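Local coordinates for protein endoglucanase (Ruminococcus champanellensis, PDB 6WQV) that hydrolyses internal beta-1,4 linkages of cellulose and probably of other plant cell-wall glucans and xylans, as a broad-specificity family 5 glycoside hydrolase, at residues R75-W80 against I319-N324. Sequence-based numbering, arbitrary orientation.
Sequences RVPVSW and IWWDNN. With GLC (alpha-D-glucopyranose), chain E; BGC (beta-D-glucopyranose), chain B.
Arg75 and Ile319, their CA atoms 7.6 Å apart, are the nearest CA pair between the two segments, which exchange no hydrogen bond, so side chains alone bridge the gap. At the start of both segments, Arg75 CB meets the methyl Ile319 CG2 at 4.2 Å. Two residues on, the benzo end of Trp321 does the work: its CZ3 lies 4.0 Å from Pro77 CG, an apolar contact made obliquely to the indole. With CG anti to the backbone N (chi1 179°) and an extended chain as far as NE, Arg75 carries its guanidinium toward the indole of Trp321. There NH1 comes within 4.2 Å of Trp321 CZ3, with the two planes turned 64° apart; the indole carbon sits at the guanidinium edge, so this is no stack. What fixes the guanidinium is polar: Asn28 and Gln288 take NH1, Asn163 takes NH2, and NE forms a salt bridge with Glu160. That many partners should hold the buried charge in one orientation.

Trp321 turns one face to the glucose GLC, whose C3 lies 3.7 Å above the ring plane and offset toward the rim, a CH-pi style platform common in carbohydrate-binding clefts. Meanwhile its NE1 donates to O2 of the adjoining BGC at 3.1 Å, and Asn323 ND2 reaches O3 of the same sugar at 3.3 Å. Next to Trp321 along the chain, Asp322 OD1 accepts from Asn324 N, an Asx turn that shapes the chain there.

In the eight-stranded TIM barrel, strand 26-29 runs between strands 73-76 and 318-322, and Asn28 on it touches both Ile319 and Trp321. Strand 113-117 lies on the other side of 73-76, its Ile115 packing on Ile319 and its Asn117 on Arg75.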
# COMPACT_ATOMS: atom_id res chain seq x y z
N ARG A 75 -5.27 -3.91 -2.68
CA ARG A 75 -4.52 -2.67 -2.78
C ARG A 75 -3.95 -2.59 -4.19
O ARG A 75 -3.32 -3.55 -4.67
CB ARG A 75 -3.42 -2.61 -1.74
CG ARG A 75 -2.56 -1.33 -1.80
CD ARG A 75 -1.88 -1.18 -0.48
NE ARG A 75 -0.95 -0.06 -0.26
CZ ARG A 75 0.35 -0.10 -0.50
NH1 ARG A 75 0.92 -1.17 -1.03
NH2 ARG A 75 1.09 0.96 -0.18
N VAL A 76 -4.23 -1.48 -4.87
CA VAL A 76 -3.79 -1.23 -6.24
C VAL A 76 -2.71 -0.16 -6.19
O VAL A 76 -3.03 1.04 -6.28
CB VAL A 76 -4.97 -0.83 -7.14
CG1 VAL A 76 -4.50 -0.56 -8.56
CG2 VAL A 76 -6.03 -1.91 -7.14
N PRO A 77 -1.44 -0.53 -6.04
CA PRO A 77 -0.37 0.47 -6.07
C PRO A 77 -0.23 1.03 -7.48
O PRO A 77 -0.18 0.28 -8.45
CB PRO A 77 0.87 -0.31 -5.64
CG PRO A 77 0.59 -1.72 -6.06
CD PRO A 77 -0.91 -1.90 -5.91
N VAL A 78 -0.15 2.35 -7.58
CA VAL A 78 -0.05 3.01 -8.88
C VAL A 78 1.08 4.01 -8.84
O VAL A 78 1.09 4.91 -7.98
CB VAL A 78 -1.35 3.71 -9.28
CG1 VAL A 78 -1.18 4.40 -10.63
CG2 VAL A 78 -2.52 2.74 -9.30
N SER A 79 2.01 3.89 -9.77
CA SER A 79 3.03 4.91 -9.97
C SER A 79 2.57 5.82 -11.10
O SER A 79 2.30 5.36 -12.21
CB SER A 79 4.39 4.28 -10.28
OG SER A 79 4.85 3.57 -9.14
N TRP A 80 2.43 7.10 -10.79
CA TRP A 80 1.91 8.09 -11.73
C TRP A 80 3.00 8.88 -12.43
O TRP A 80 2.72 9.52 -13.45
CB TRP A 80 0.98 9.05 -10.98
CG TRP A 80 -0.15 8.35 -10.25
CD1 TRP A 80 -0.10 7.78 -9.01
CD2 TRP A 80 -1.49 8.13 -10.74
NE1 TRP A 80 -1.33 7.23 -8.69
CE2 TRP A 80 -2.19 7.44 -9.73
CE3 TRP A 80 -2.16 8.47 -11.92
CZ2 TRP A 80 -3.53 7.06 -9.88
CZ3 TRP A 80 -3.49 8.10 -12.06
CH2 TRP A 80 -4.16 7.41 -11.04
N ILE A 319 -2.24 -7.06 4.44
CA ILE A 319 -2.35 -7.09 2.97
C ILE A 319 -1.06 -7.66 2.39
O ILE A 319 -0.00 -7.03 2.46
CB ILE A 319 -2.66 -5.70 2.39
CG1 ILE A 319 -3.83 -5.04 3.13
CG2 ILE A 319 -2.96 -5.80 0.90
CD1 ILE A 319 -4.33 -3.74 2.49
N TRP A 320 -1.16 -8.84 1.77
CA TRP A 320 0.00 -9.52 1.20
C TRP A 320 0.52 -8.76 -0.02
O TRP A 320 -0.26 -8.31 -0.86
CB TRP A 320 -0.37 -10.97 0.80
CG TRP A 320 0.79 -11.71 0.17
CD1 TRP A 320 1.17 -11.68 -1.15
CD2 TRP A 320 1.72 -12.57 0.83
NE1 TRP A 320 2.30 -12.45 -1.33
CE2 TRP A 320 2.65 -13.02 -0.14
CE3 TRP A 320 1.86 -13.00 2.15
CZ2 TRP A 320 3.70 -13.87 0.18
CZ3 TRP A 320 2.90 -13.85 2.47
CH2 TRP A 320 3.80 -14.28 1.48
N TRP A 321 1.84 -8.66 -0.15
CA TRP A 321 2.48 -8.06 -1.32
C TRP A 321 2.74 -9.15 -2.36
O TRP A 321 3.63 -9.98 -2.17
CB TRP A 321 3.78 -7.37 -0.93
CG TRP A 321 4.51 -6.81 -2.09
CD1 TRP A 321 5.65 -7.30 -2.68
CD2 TRP A 321 4.16 -5.64 -2.83
NE1 TRP A 321 6.01 -6.51 -3.74
CE2 TRP A 321 5.12 -5.48 -3.86
CE3 TRP A 321 3.13 -4.70 -2.73
CZ2 TRP A 321 5.06 -4.44 -4.77
CZ3 TRP A 321 3.07 -3.66 -3.63
CH2 TRP A 321 4.04 -3.53 -4.64
N ASP A 322 1.98 -9.15 -3.46
CA ASP A 322 2.10 -10.19 -4.49
C ASP A 322 2.65 -9.56 -5.77
O ASP A 322 1.93 -8.88 -6.51
CB ASP A 322 0.75 -10.86 -4.77
CG ASP A 322 0.88 -12.15 -5.54
OD1 ASP A 322 1.86 -12.27 -6.31
OD2 ASP A 322 0.00 -13.02 -5.40
N ASN A 323 3.93 -9.81 -6.05
CA ASN A 323 4.56 -9.29 -7.25
C ASN A 323 4.68 -10.32 -8.37
O ASN A 323 5.42 -10.10 -9.33
CB ASN A 323 5.94 -8.68 -6.94
CG ASN A 323 6.96 -9.71 -6.51
OD1 ASN A 323 6.65 -10.90 -6.35
ND2 ASN A 323 8.19 -9.26 -6.33
N ASN A 324 3.97 -11.45 -8.26
CA ASN A 324 3.87 -12.41 -9.35
C ASN A 324 5.22 -13.01 -9.73
O ASN A 324 5.42 -13.45 -10.86
CB ASN A 324 3.18 -11.79 -10.58
CG ASN A 324 2.75 -12.82 -11.60
OD1 ASN A 324 2.17 -13.84 -11.25
ND2 ASN A 324 3.02 -12.54 -12.87
C1 GLC E . 7.88 -1.69 -0.20
C2 GLC E . 7.34 -1.27 -1.55
C3 GLC E . 7.14 -2.27 -2.61
C4 GLC E . 8.32 -3.21 -2.68
C5 GLC E . 8.40 -3.91 -1.33
C6 GLC E . 9.38 -5.06 -1.27
O1 GLC E . 6.96 -2.02 0.76
O2 GLC E . 6.14 -0.48 -1.30
O3 GLC E . 7.01 -1.54 -3.88
O4 GLC E . 8.12 -4.13 -3.75
O5 GLC E . 8.80 -2.91 -0.31
O6 GLC E . 10.66 -4.64 -1.47
C2 BGC B . 9.18 -5.51 -5.35
C3 BGC B . 10.38 -5.63 -6.23
C4 BGC B . 10.64 -4.38 -7.02
C5 BGC B . 10.74 -3.17 -6.12
C6 BGC B . 10.84 -1.85 -6.83
C1 BGC B . 9.27 -4.30 -4.44
O2 BGC B . 9.02 -6.71 -4.55
O3 BGC B . 10.19 -6.77 -7.14
O4 BGC B . 11.96 -4.48 -7.70
O5 BGC B . 9.51 -3.09 -5.28
O6 BGC B . 11.12 -0.82 -5.88